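Local coordinates for integral membrane indolylacetylinositol arabinosyltransferase EmbB (Mycolicibacterium smegmatis MC2 155, PDB 7BVC), which probably transfers arabinose as a membrane-embedded arabinosyltransferase, building the arabinan of cell-wall arabinogalactan, and binds the drug ethambutol, at residues Ala293-His298 with Pro983-Asn988; Asn112-Asn117 with Leu185-Val190; Val739-Asn744 with Glu954-Gln959. One frame throughout, in Å; residues are numbered along the deposited sequence.

Contact 1 (Ala293-His298 with Pro983-Asn988)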
ATOM      1  N   ALA B 293     -20.691  -3.833 -23.331  1.00 44.89           N
ATOM      2  CA  ALA B 293     -21.203  -4.609 -24.452  1.00 44.89           C
ATOM      3  C   ALA B 293     -22.652  -4.301 -24.799  1.00 44.89           C
ATOM      4  O   ALA B 293     -23.044  -4.474 -25.958  1.00 44.89           O
ATOM      5  CB  ALA B 293     -21.066  -6.106 -24.162  1.00 44.89           C
ATOM      6  N   ARG B 294     -23.460  -3.854 -23.838  1.00 45.16           N
ATOM      7  CA  ARG B 294     -24.858  -3.558 -24.122  1.00 45.16           C
ATOM      8  C   ARG B 294     -25.058  -2.242 -24.861  1.00 45.16           C
ATOM      9  O   ARG B 294     -26.161  -1.997 -25.359  1.00 45.16           O
ATOM     10  CB  ARG B 294     -25.666  -3.539 -22.823  1.00 45.16           C
ATOM     11  CG  ARG B 294     -25.930  -4.910 -22.239  1.00 45.16           C
ATOM     12  CD  ARG B 294     -26.609  -4.812 -20.888  1.00 45.16           C
ATOM     13  NE  ARG B 294     -28.001  -4.392 -21.004  1.00 45.16           N
ATOM     14  CZ  ARG B 294     -28.769  -4.065 -19.971  1.00 45.16           C
ATOM     15  NH1 ARG B 294     -28.280  -4.108 -18.741  1.00 45.16           N
ATOM     16  NH2 ARG B 294     -30.025  -3.693 -20.169  1.00 45.16           N
ATOM     17  N   THR B 295     -24.031  -1.394 -24.944  1.00 45.67           N
ATOM     18  CA  THR B 295     -24.140  -0.102 -25.604  1.00 45.67           C
ATOM     19  C   THR B 295     -23.292   0.012 -26.862  1.00 45.67           C
ATOM     20  O   THR B 295     -23.367   1.041 -27.547  1.00 45.67           O
ATOM     21  CB  THR B 295     -23.745   1.022 -24.637  1.00 45.67           C
ATOM     22  OG1 THR B 295     -22.329   0.986 -24.418  1.00 45.67           O
ATOM     23  CG2 THR B 295     -24.451   0.853 -23.306  1.00 45.67           C
ATOM     24  N   ALA B 296     -22.498  -1.007 -27.189  1.00 46.86           N
ATOM     25  CA  ALA B 296     -21.539  -0.925 -28.281  1.00 46.86           C
ATOM     26  C   ALA B 296     -22.181  -0.977 -29.659  1.00 46.86           C
ATOM     27  O   ALA B 296     -21.506  -0.667 -30.645  1.00 46.86           O
ATOM     28  CB  ALA B 296     -20.511  -2.050 -28.160  1.00 46.86           C
ATOM     29  N   GLU B 297     -23.451  -1.359 -29.760  1.00 51.87           N
ATOM     30  CA  GLU B 297     -24.118  -1.364 -31.056  1.00 51.87           C
ATOM     31  C   GLU B 297     -24.817  -0.047 -31.351  1.00 51.87           C
ATOM     32  O   GLU B 297     -24.852   0.383 -32.508  1.00 51.87           O
ATOM     33  CB  GLU B 297     -25.129  -2.510 -31.133  1.00 51.87           C
ATOM     34  CG  GLU B 297     -25.628  -2.782 -32.541  1.00 51.87           C
ATOM     35  CD  GLU B 297     -26.821  -3.712 -32.568  1.00 51.87           C
ATOM     36  OE1 GLU B 297     -27.491  -3.853 -31.523  1.00 51.87           O
ATOM     37  OE2 GLU B 297     -27.088  -4.306 -33.633  1.00 51.87           O
ATOM     38  N   HIS B 298     -25.379   0.602 -30.329  1.00 49.61           N
ATOM     39  CA  HIS B 298     -25.905   1.948 -30.518  1.00 49.61           C
ATOM     40  C   HIS B 298     -24.775   2.957 -30.668  1.00 49.61           C
ATOM     41  O   HIS B 298     -24.845   3.851 -31.517  1.00 49.61           O
ATOM     42  CB  HIS B 298     -26.817   2.327 -29.354  1.00 49.61           C
ATOM     43  CG  HIS B 298     -27.781   3.426 -29.676  1.00 49.61           C
ATOM     44  ND1 HIS B 298     -27.767   4.643 -29.031  1.00 49.61           N
ATOM     45  CD2 HIS B 298     -28.788   3.491 -30.579  1.00 49.61           C
ATOM     46  CE1 HIS B 298     -28.725   5.410 -29.520  1.00 49.61           C
ATOM     47  NE2 HIS B 298     -29.358   4.735 -30.461  1.00 49.61           N
ATOM     48  N   PRO B 983     -29.234   0.889 -19.607  1.00 49.00           N
ATOM     49  CA  PRO B 983     -28.161   1.853 -19.342  1.00 49.00           C
ATOM     50  C   PRO B 983     -28.371   3.170 -20.068  1.00 49.00           C
ATOM     51  O   PRO B 983     -29.366   3.356 -20.775  1.00 49.00           O
ATOM     52  CB  PRO B 983     -26.910   1.128 -19.848  1.00 49.00           C
ATOM     53  CG  PRO B 983     -27.417   0.228 -20.910  1.00 49.00           C
ATOM     54  CD  PRO B 983     -28.779  -0.221 -20.463  1.00 49.00           C
ATOM     55  N   MET B 984     -27.430   4.091 -19.900  1.00 48.77           N
ATOM     56  CA  MET B 984     -27.488   5.411 -20.519  1.00 48.77           C
ATOM     57  C   MET B 984     -26.710   5.343 -21.829  1.00 48.77           C
ATOM     58  O   MET B 984     -25.479   5.415 -21.839  1.00 48.77           O
ATOM     59  CB  MET B 984     -26.929   6.464 -19.571  1.00 48.77           C
ATOM     60  CG  MET B 984     -26.962   7.876 -20.101  1.00 48.77           C
ATOM     61  SD  MET B 984     -26.164   9.024 -18.965  1.00 48.77           S
ATOM     62  CE  MET B 984     -24.553   8.268 -18.790  1.00 48.77           C
ATOM     63  N   LEU B 985     -27.435   5.202 -22.937  1.00 48.34           N
ATOM     64  CA  LEU B 985     -26.811   5.033 -24.238  1.00 48.34           C
ATOM     65  C   LEU B 985     -26.188   6.343 -24.714  1.00 48.34           C
ATOM     66  O   LEU B 985     -26.470   7.427 -24.196  1.00 48.34           O
ATOM     67  CB  LEU B 985     -27.833   4.541 -25.261  1.00 48.34           C
ATOM     68  CG  LEU B 985     -28.516   3.202 -24.987  1.00 48.34           C
ATOM     69  CD1 LEU B 985     -29.569   2.922 -26.042  1.00 48.34           C
ATOM     70  CD2 LEU B 985     -27.497   2.083 -24.943  1.00 48.34           C
ATOM     71  N   HIS B 986     -25.329   6.228 -25.723  1.00 44.47           N
ATOM     72  CA  HIS B 986     -24.713   7.386 -26.350  1.00 44.47           C
ATOM     73  C   HIS B 986     -24.456   7.072 -27.814  1.00 44.47           C
ATOM     74  O   HIS B 986     -24.165   5.929 -28.175  1.00 44.47           O
ATOM     75  CB  HIS B 986     -23.408   7.785 -25.648  1.00 44.47           C
ATOM     76  CG  HIS B 986     -22.237   6.922 -26.001  1.00 44.47           C
ATOM     77  ND1 HIS B 986     -21.917   5.780 -25.301  1.00 44.47           N
ATOM     78  CD2 HIS B 986     -21.300   7.045 -26.970  1.00 44.47           C
ATOM     79  CE1 HIS B 986     -20.838   5.230 -25.827  1.00 44.47           C
ATOM     80  NE2 HIS B 986     -20.443   5.978 -26.842  1.00 44.47           N
ATOM     81  N   ALA B 987     -24.574   8.095 -28.654  1.00 44.05           N
ATOM     82  CA  ALA B 987     -24.361   7.935 -30.086  1.00 44.05           C
ATOM     83  C   ALA B 987     -24.000   9.287 -30.678  1.00 44.05           C
ATOM     84  O   ALA B 987     -24.627  10.295 -30.341  1.00 44.05           O
ATOM     85  CB  ALA B 987     -25.605   7.366 -30.775  1.00 44.05           C
ATOM     86  N   ASN B 988     -22.986   9.300 -31.545  1.00 45.65           N
ATOM     87  CA  ASN B 988     -22.510  10.509 -32.213  1.00 45.65           C
ATOM     88  C   ASN B 988     -21.952  11.528 -31.227  1.00 45.65           C
ATOM     89  O   ASN B 988     -22.082  12.735 -31.432  1.00 45.65           O
ATOM     90  CB  ASN B 988     -23.607  11.145 -33.072  1.00 45.65           C
ATOM     91  CG  ASN B 988     -23.954  10.309 -34.279  1.00 45.65           C
ATOM     92  OD1 ASN B 988     -23.100   9.621 -34.835  1.00 45.65           O
ATOM     93  ND2 ASN B 988     -25.212  10.358 -34.692  1.00 45.65           N
TER
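L985 lays its CD1 methyl over one face of the H298 imidazole, a CH-pi contact in which CD1 lies 4.2 Å from the ring centroid and 25° off the ring normal. The ring gets there because CG of H298 stands anti to the backbone N (chi1 -158°), which swings the imidazole across the leucine at about a right angle. The alanine beyond extends the patch, with CB of A987 3.7 Å from H298 O and also close to ND1. The other leucine branch serves T295: CD2 of L985 meets CG2 of T295 at 3.7 Å, the two side chains sliding past each other in opposite directions. That same threonine methyl rests 3.9 Å from CG of P983, while T295 OG1 turns back to a weak hydrogen bond with Q291 O. R294 closes the row, its guanidinium presenting one face to CD of P983, 3.7 Å above the plane and offset toward the rim; its NH2 is hydrogen-bonded to Q981 O. No hydrogen bond crosses between the segments, so 394 Å² is buried by packing alone. Helix 287-294, which carries Y288 and I289 of the ethambutol pocket, and the short helix 296-299 are thereby set against the chain entering strand 986-987, which pairs antiparallel with strand 990-991 in the C-terminal domain.

Contact 2 (Asn112-Asn117 with Leu185-Val190)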
ATOM      1  N   ASN B 112     -15.976  24.899 -15.300  1.00 56.08           N
ATOM      2  CA  ASN B 112     -15.933  23.931 -16.387  1.00 56.08           C
ATOM      3  C   ASN B 112     -16.460  24.451 -17.715  1.00 56.08           C
ATOM      4  O   ASN B 112     -16.020  23.973 -18.760  1.00 56.08           O
ATOM      5  CB  ASN B 112     -16.723  22.673 -16.009  1.00 56.08           C
ATOM      6  CG  ASN B 112     -15.994  21.807 -15.009  1.00 56.08           C
ATOM      7  OD1 ASN B 112     -15.047  21.103 -15.355  1.00 56.08           O
ATOM      8  ND2 ASN B 112     -16.429  21.854 -13.758  1.00 56.08           N
ATOM      9  N   ALA B 113     -17.377  25.409 -17.711  1.00 53.02           N
ATOM     10  CA  ALA B 113     -18.056  25.826 -18.926  1.00 53.02           C
ATOM     11  C   ALA B 113     -17.725  27.276 -19.271  1.00 53.02           C
ATOM     12  O   ALA B 113     -16.910  27.929 -18.611  1.00 53.02           O
ATOM     13  CB  ALA B 113     -19.560  25.615 -18.771  1.00 53.02           C
ATOM     14  N   MET B 114     -18.369  27.779 -20.321  1.00 55.69           N
ATOM     15  CA  MET B 114     -18.199  29.149 -20.786  1.00 55.69           C
ATOM     16  C   MET B 114     -19.477  29.934 -20.530  1.00 55.69           C
ATOM     17  O   MET B 114     -20.566  29.499 -20.921  1.00 55.69           O
ATOM     18  CB  MET B 114     -17.854  29.185 -22.275  1.00 55.69           C
ATOM     19  CG  MET B 114     -18.117  30.527 -22.934  1.00 55.69           C
ATOM     20  SD  MET B 114     -18.415  30.403 -24.707  1.00 55.69           S
ATOM     21  CE  MET B 114     -16.738  30.306 -25.326  1.00 55.69           C
ATOM     22  N   LEU B 115     -19.343  31.086 -19.882  1.00 59.17           N
ATOM     23  CA  LEU B 115     -20.472  31.939 -19.540  1.00 59.17           C
ATOM     24  C   LEU B 115     -20.267  33.329 -20.123  1.00 59.17           C
ATOM     25  O   LEU B 115     -19.143  33.838 -20.160  1.00 59.17           O
ATOM     26  CB  LEU B 115     -20.654  32.030 -18.024  1.00 59.17           C
ATOM     27  CG  LEU B 115     -20.787  30.702 -17.279  1.00 59.17           C
ATOM     28  CD1 LEU B 115     -20.547  30.900 -15.794  1.00 59.17           C
ATOM     29  CD2 LEU B 115     -22.148  30.081 -17.523  1.00 59.17           C
ATOM     30  N   VAL B 116     -21.355  33.933 -20.583  1.00 61.45           N
ATOM     31  CA  VAL B 116     -21.350  35.301 -21.098  1.00 61.45           C
ATOM     32  C   VAL B 116     -22.331  36.086 -20.235  1.00 61.45           C
ATOM     33  O   VAL B 116     -23.537  36.118 -20.497  1.00 61.45           O
ATOM     34  CB  VAL B 116     -21.719  35.372 -22.581  1.00 61.45           C
ATOM     35  CG1 VAL B 116     -21.613  36.801 -23.082  1.00 61.45           C
ATOM     36  CG2 VAL B 116     -20.819  34.458 -23.388  1.00 61.45           C
ATOM     37  N   ASN B 117     -21.814  36.737 -19.201  1.00 69.53           N
ATOM     38  CA  ASN B 117     -22.646  37.394 -18.205  1.00 69.53           C
ATOM     39  C   ASN B 117     -22.777  38.888 -18.483  1.00 69.53           C
ATOM     40  O   ASN B 117     -21.896  39.521 -19.071  1.00 69.53           O
ATOM     41  CB  ASN B 117     -22.073  37.182 -16.805  1.00 69.53           C
ATOM     42  CG  ASN B 117     -22.016  35.723 -16.417  1.00 69.53           C
ATOM     43  OD1 ASN B 117     -20.988  35.068 -16.576  1.00 69.53           O
ATOM     44  ND2 ASN B 117     -23.121  35.207 -15.897  1.00 69.53           N
ATOM     45  N   LEU B 185      -8.254  25.721 -23.288  1.00 57.06           N
ATOM     46  CA  LEU B 185      -9.312  26.584 -22.783  1.00 57.06           C
ATOM     47  C   LEU B 185     -10.631  26.347 -23.510  1.00 57.06           C
ATOM     48  O   LEU B 185     -11.458  27.255 -23.621  1.00 57.06           O
ATOM     49  CB  LEU B 185      -8.904  28.052 -22.889  1.00 57.06           C
ATOM     50  CG  LEU B 185      -8.126  28.660 -21.719  1.00 57.06           C
ATOM     51  CD1 LEU B 185      -8.097  30.172 -21.832  1.00 57.06           C
ATOM     52  CD2 LEU B 185      -8.723  28.237 -20.389  1.00 57.06           C
ATOM     53  N   ARG B 186     -10.835  25.142 -24.018  1.00 54.72           N
ATOM     54  CA  ARG B 186     -12.084  24.824 -24.698  1.00 54.72           C
ATOM     55  C   ARG B 186     -13.131  24.400 -23.673  1.00 54.72           C
ATOM     56  O   ARG B 186     -12.883  23.479 -22.889  1.00 54.72           O
ATOM     57  CB  ARG B 186     -11.869  23.723 -25.729  1.00 54.72           C
ATOM     58  CG  ARG B 186     -10.720  24.007 -26.676  1.00 54.72           C
ATOM     59  CD  ARG B 186     -10.962  23.437 -28.061  1.00 54.72           C
ATOM     60  NE  ARG B 186     -10.877  21.981 -28.087  1.00 54.72           N
ATOM     61  CZ  ARG B 186      -9.748  21.291 -27.969  1.00 54.72           C
ATOM     62  NH1 ARG B 186      -8.593  21.918 -27.805  1.00 54.72           N
ATOM     63  NH2 ARG B 186      -9.775  19.966 -28.008  1.00 54.72           N
ATOM     64  N   PRO B 187     -14.297  25.038 -23.651  1.00 50.25           N
ATOM     65  CA  PRO B 187     -15.259  24.788 -22.573  1.00 50.25           C
ATOM     66  C   PRO B 187     -15.853  23.392 -22.662  1.00 50.25           C
ATOM     67  O   PRO B 187     -15.775  22.704 -23.680  1.00 50.25           O
ATOM     68  CB  PRO B 187     -16.324  25.861 -22.806  1.00 50.25           C
ATOM     69  CG  PRO B 187     -16.260  26.122 -24.267  1.00 50.25           C
ATOM     70  CD  PRO B 187     -14.812  25.999 -24.639  1.00 50.25           C
ATOM     71  N   ALA B 188     -16.458  22.976 -21.553  1.00 46.60           N
ATOM     72  CA  ALA B 188     -17.157  21.702 -21.466  1.00 46.60           C
ATOM     73  C   ALA B 188     -18.619  21.928 -21.827  1.00 46.60           C
ATOM     74  O   ALA B 188     -19.296  22.744 -21.194  1.00 46.60           O
ATOM     75  CB  ALA B 188     -17.031  21.098 -20.069  1.00 46.60           C
ATOM     76  N   ILE B 189     -19.095  21.218 -22.833  1.00 45.50           N
ATOM     77  CA  ILE B 189     -20.439  21.432 -23.355  1.00 45.50           C
ATOM     78  C   ILE B 189     -21.403  20.447 -22.716  1.00 45.50           C
ATOM     79  O   ILE B 189     -21.161  19.236 -22.687  1.00 45.50           O
ATOM     80  CB  ILE B 189     -20.458  21.307 -24.888  1.00 45.50           C
ATOM     81  CG1 ILE B 189     -19.421  22.238 -25.513  1.00 45.50           C
ATOM     82  CG2 ILE B 189     -21.842  21.622 -25.428  1.00 45.50           C
ATOM     83  CD1 ILE B 189     -19.781  23.688 -25.425  1.00 45.50           C
ATOM     84  N   VAL B 190     -22.502  20.982 -22.191  1.00 45.89           N
ATOM     85  CA  VAL B 190     -23.654  20.180 -21.792  1.00 45.89           C
ATOM     86  C   VAL B 190     -24.924  20.596 -22.513  1.00 45.89           C
ATOM     87  O   VAL B 190     -25.801  19.748 -22.766  1.00 45.89           O
ATOM     88  CB  VAL B 190     -23.848  20.253 -20.259  1.00 45.89           C
ATOM     89  CG1 VAL B 190     -25.234  19.805 -19.843  1.00 45.89           C
ATOM     90  CG2 VAL B 190     -22.791  19.422 -19.555  1.00 45.89           C
TER
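The backbone N of A188 donates to the carbonyl oxygen of N112 over 3.0 Å, the one hydrogen bond between 112-117 and 185-190. Its N-H...O angle of 154° and C=O...N angle of 150° make it moderately bent, with the donor tilted 19° from the carbonyl plane. The acceptor belongs to the last residue of helix 109-112. At A113 the chain leaves helical geometry and extends into strand 114-118, so the bond joins the loop 185-190 to the junction between helix and strand.

Apolar atoms gather around this bond. CB of A188 lies 3.3 Å from N112 O, and CB of A113 lies 3.8 Å from A188 O, so each alanine methyl rests beside a carbonyl of the other segment. One residue further on, the proline ring of P187 is set against the start of the strand: its CB is 3.7 Å from M114 CB, and its CG is 4.0 Å from that same atom. In M114 the base of the side chain does the touching; the M114 side chain also packs on F99 of strand 97-100. The N112 amide is engaged elsewhere, ND2 donating to D108 O.

T101 is a second link between the segments. Its hydroxyl is hydrogen-bonded to A188 O and accepts a weak bond from M114 N, while its backbone bonds with V190. Within the concanavalin-like domain, the contact thus brings the loop leading to strand 191-192 to one end of strand 114-118, which lies between strands 97-100 and 122-127, and helix 1024-1027 of the C-terminal domain packs L1026 on N112 and L1027 on V190.

Contact 3 (Val739-Asn744 with Glu954-Gln959)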
ATOM      1  N   VAL B 739     -37.958   0.097  -2.118  1.00 58.19           N
ATOM      2  CA  VAL B 739     -37.634   1.518  -2.128  1.00 58.19           C
ATOM      3  C   VAL B 739     -38.837   2.304  -1.624  1.00 58.19           C
ATOM      4  O   VAL B 739     -39.986   1.939  -1.894  1.00 58.19           O
ATOM      5  CB  VAL B 739     -37.214   1.986  -3.540  1.00 58.19           C
ATOM      6  CG1 VAL B 739     -38.350   1.802  -4.531  1.00 58.19           C
ATOM      7  CG2 VAL B 739     -36.754   3.431  -3.515  1.00 58.19           C
ATOM      8  N   GLU B 740     -38.568   3.369  -0.865  1.00 64.36           N
ATOM      9  CA  GLU B 740     -39.620   4.258  -0.389  1.00 64.36           C
ATOM     10  C   GLU B 740     -39.823   5.368  -1.410  1.00 64.36           C
ATOM     11  O   GLU B 740     -38.956   6.248  -1.528  1.00 64.36           O
ATOM     12  CB  GLU B 740     -39.256   4.855   0.963  1.00 64.36           C
ATOM     13  CG  GLU B 740     -39.130   3.858   2.096  1.00 64.36           C
ATOM     14  CD  GLU B 740     -38.779   4.529   3.411  1.00 64.36           C
ATOM     15  OE1 GLU B 740     -38.598   5.763   3.421  1.00 64.36           O
ATOM     16  OE2 GLU B 740     -38.657   3.822   4.432  1.00 64.36           O
ATOM     17  N   PRO B 741     -40.921   5.372  -2.168  1.00 65.38           N
ATOM     18  CA  PRO B 741     -41.159   6.472  -3.115  1.00 65.38           C
ATOM     19  C   PRO B 741     -41.204   7.825  -2.423  1.00 65.38           C
ATOM     20  O   PRO B 741     -40.449   8.737  -2.773  1.00 65.38           O
ATOM     21  CB  PRO B 741     -42.512   6.111  -3.737  1.00 65.38           C
ATOM     22  CG  PRO B 741     -42.626   4.637  -3.555  1.00 65.38           C
ATOM     23  CD  PRO B 741     -41.981   4.355  -2.235  1.00 65.38           C
ATOM     24  N   ASP B 742     -42.085   7.963  -1.437  1.00 68.99           N
ATOM     25  CA  ASP B 742     -42.201   9.175  -0.632  1.00 68.99           C
ATOM     26  C   ASP B 742     -41.875   8.823   0.813  1.00 68.99           C
ATOM     27  O   ASP B 742     -42.666   8.152   1.486  1.00 68.99           O
ATOM     28  CB  ASP B 742     -43.599   9.779  -0.749  1.00 68.99           C
ATOM     29  CG  ASP B 742     -43.814  10.941   0.202  1.00 68.99           C
ATOM     30  OD1 ASP B 742     -43.186  11.999  -0.001  1.00 68.99           O
ATOM     31  OD2 ASP B 742     -44.613  10.795   1.151  1.00 68.99           O
ATOM     32  N   SER B 743     -40.721   9.274   1.290  1.00 67.95           N
ATOM     33  CA  SER B 743     -40.279   8.969   2.651  1.00 67.95           C
ATOM     34  C   SER B 743     -40.860   9.954   3.659  1.00 67.95           C
ATOM     35  O   SER B 743     -40.147  10.548   4.465  1.00 67.95           O
ATOM     36  CB  SER B 743     -38.757   8.960   2.714  1.00 67.95           C
ATOM     37  OG  SER B 743     -38.232  10.255   2.486  1.00 67.95           O
ATOM     38  N   ASN B 744     -42.179  10.130   3.613  1.00 70.45           N
ATOM     39  CA  ASN B 744     -42.892  10.943   4.584  1.00 70.45           C
ATOM     40  C   ASN B 744     -44.159  10.283   5.105  1.00 70.45           C
ATOM     41  O   ASN B 744     -44.710  10.752   6.107  1.00 70.45           O
ATOM     42  CB  ASN B 744     -43.256  12.310   3.983  1.00 70.45           C
ATOM     43  CG  ASN B 744     -42.115  13.302   4.055  1.00 70.45           C
ATOM     44  OD1 ASN B 744     -41.431  13.403   5.071  1.00 70.45           O
ATOM     45  ND2 ASN B 744     -41.906  14.045   2.974  1.00 70.45           N
ATOM     46  N   GLU B 954     -44.130   2.541   3.989  1.00 66.26           N
ATOM     47  CA  GLU B 954     -44.809   1.803   2.931  1.00 66.26           C
ATOM     48  C   GLU B 954     -43.834   1.640   1.772  1.00 66.26           C
ATOM     49  O   GLU B 954     -43.321   2.634   1.245  1.00 66.26           O
ATOM     50  CB  GLU B 954     -46.074   2.531   2.480  1.00 66.26           C
ATOM     51  CG  GLU B 954     -46.664   2.002   1.185  1.00 66.26           C
ATOM     52  CD  GLU B 954     -48.089   2.466   0.961  1.00 66.26           C
ATOM     53  OE1 GLU B 954     -49.023   1.755   1.391  1.00 66.26           O
ATOM     54  OE2 GLU B 954     -48.277   3.539   0.352  1.00 66.26           O
ATOM     55  N   LEU B 955     -43.582   0.398   1.374  1.00 60.28           N
ATOM     56  CA  LEU B 955     -42.487   0.071   0.472  1.00 60.28           C
ATOM     57  C   LEU B 955     -43.011  -0.341  -0.901  1.00 60.28           C
ATOM     58  O   LEU B 955     -44.216  -0.489  -1.123  1.00 60.28           O
ATOM     59  CB  LEU B 955     -41.618  -1.033   1.077  1.00 60.28           C
ATOM     60  CG  LEU B 955     -40.896  -0.654   2.369  1.00 60.28           C
ATOM     61  CD1 LEU B 955     -40.506  -1.894   3.157  1.00 60.28           C
ATOM     62  CD2 LEU B 955     -39.681   0.195   2.061  1.00 60.28           C
ATOM     63  N   GLN B 956     -42.072  -0.529  -1.824  1.00 58.72           N
ATOM     64  CA  GLN B 956     -42.349  -0.908  -3.203  1.00 58.72           C
ATOM     65  C   GLN B 956     -41.055  -1.409  -3.827  1.00 58.72           C
ATOM     66  O   GLN B 956     -39.968  -0.942  -3.478  1.00 58.72           O
ATOM     67  CB  GLN B 956     -42.911   0.271  -4.008  1.00 58.72           C
ATOM     68  CG  GLN B 956     -43.480  -0.112  -5.362  1.00 58.72           C
ATOM     69  CD  GLN B 956     -44.044   1.079  -6.110  1.00 58.72           C
ATOM     70  OE1 GLN B 956     -44.683   0.927  -7.149  1.00 58.72           O
ATOM     71  NE2 GLN B 956     -43.807   2.274  -5.583  1.00 58.72           N
ATOM     72  N   SER B 957     -41.186  -2.356  -4.750  1.00 58.81           N
ATOM     73  CA  SER B 957     -40.027  -2.961  -5.388  1.00 58.81           C
ATOM     74  C   SER B 957     -39.277  -1.936  -6.240  1.00 58.81           C
ATOM     75  O   SER B 957     -39.745  -0.821  -6.483  1.00 58.81           O
ATOM     76  CB  SER B 957     -40.456  -4.149  -6.247  1.00 58.81           C
ATOM     77  OG  SER B 957     -39.336  -4.914  -6.656  1.00 58.81           O
ATOM     78  N   VAL B 958     -38.091  -2.329  -6.695  1.00 55.11           N
ATOM     79  CA  VAL B 958     -37.303  -1.480  -7.584  1.00 55.11           C
ATOM     80  C   VAL B 958     -37.653  -1.740  -9.042  1.00 55.11           C
ATOM     81  O   VAL B 958     -37.734  -0.806  -9.844  1.00 55.11           O
ATOM     82  CB  VAL B 958     -35.799  -1.685  -7.315  1.00 55.11           C
ATOM     83  CG1 VAL B 958     -34.969  -1.208  -8.495  1.00 55.11           C
ATOM     84  CG2 VAL B 958     -35.384  -0.957  -6.053  1.00 55.11           C
ATOM     85  N   GLN B 959     -37.877  -3.004  -9.406  1.00 56.82           N
ATOM     86  CA  GLN B 959     -38.311  -3.334 -10.757  1.00 56.82           C
ATOM     87  C   GLN B 959     -39.652  -2.698 -11.097  1.00 56.82           C
ATOM     88  O   GLN B 959     -39.940  -2.472 -12.276  1.00 56.82           O
ATOM     89  CB  GLN B 959     -38.387  -4.855 -10.915  1.00 56.82           C
ATOM     90  CG  GLN B 959     -38.833  -5.353 -12.281  1.00 56.82           C
ATOM     91  CD  GLN B 959     -37.877  -4.969 -13.388  1.00 56.82           C
ATOM     92  OE1 GLN B 959     -38.277  -4.386 -14.395  1.00 56.82           O
ATOM     93  NE2 GLN B 959     -36.603  -5.291 -13.208  1.00 56.82           N
TER
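At one margin of a six-stranded mixed sheet, V739 in strand 737-739 meets Q956 in the outermost strand 956-957. They share one nearly straight hydrogen bond, V739 N to Q956 O at 2.6 Å with an N-H...O angle of 172°; the antiparallel pairing around it is loose. Next to the bond, CG1 of V739 sits between its own backbone N and carbonyl carbon (chi1 62°), which brings it 3.6 Å from S957 O. CB of V739 also reaches V958 CG2, at 4.3 Å, just past the N-cap residue S957 that opens helix 958-961. Strand 737-739 is flanked on its other side by 1028-1037, so V739 lies against M1033 and T1035 too; this sheet belongs to the EmbC C-terminal domain, whose family is grouped with galactose-binding-like domains. Farther along, the E740 and L955 side chains cross obliquely, CG of E740 3.7 Å from CD2 of L955, while the carboxylate of E740 hydrogen-bonds through OE2 to Y1036 OH. P741, next in the chain, turns to Q956: its CG approaches NE2 of the extended Q956 side chain, the two crossing at about a right angle.

How the contacts relate
Contact 2 comes first along the chain and closes before contact 1 opens; contact 3 then lies entirely within the long span between the two halves of contact 1. Contacts 1 and 2 have centres about 26 Å apart; those of contacts 1 and 3 are about 29 Å apart, and those of contacts 2 and 3 about 38 Å; none touches another. Contact 2 is internal to the concanavalin-like domain and contact 3 to the C-terminal domain, whereas contact 1 bridges the membrane-embedded GT-C part and the C-terminal domain. Ethambutol lies about 12 Å from the T295 side chain, and its pocket likewise draws on both parts, with Y288 from one and W972 and W1012 from the other.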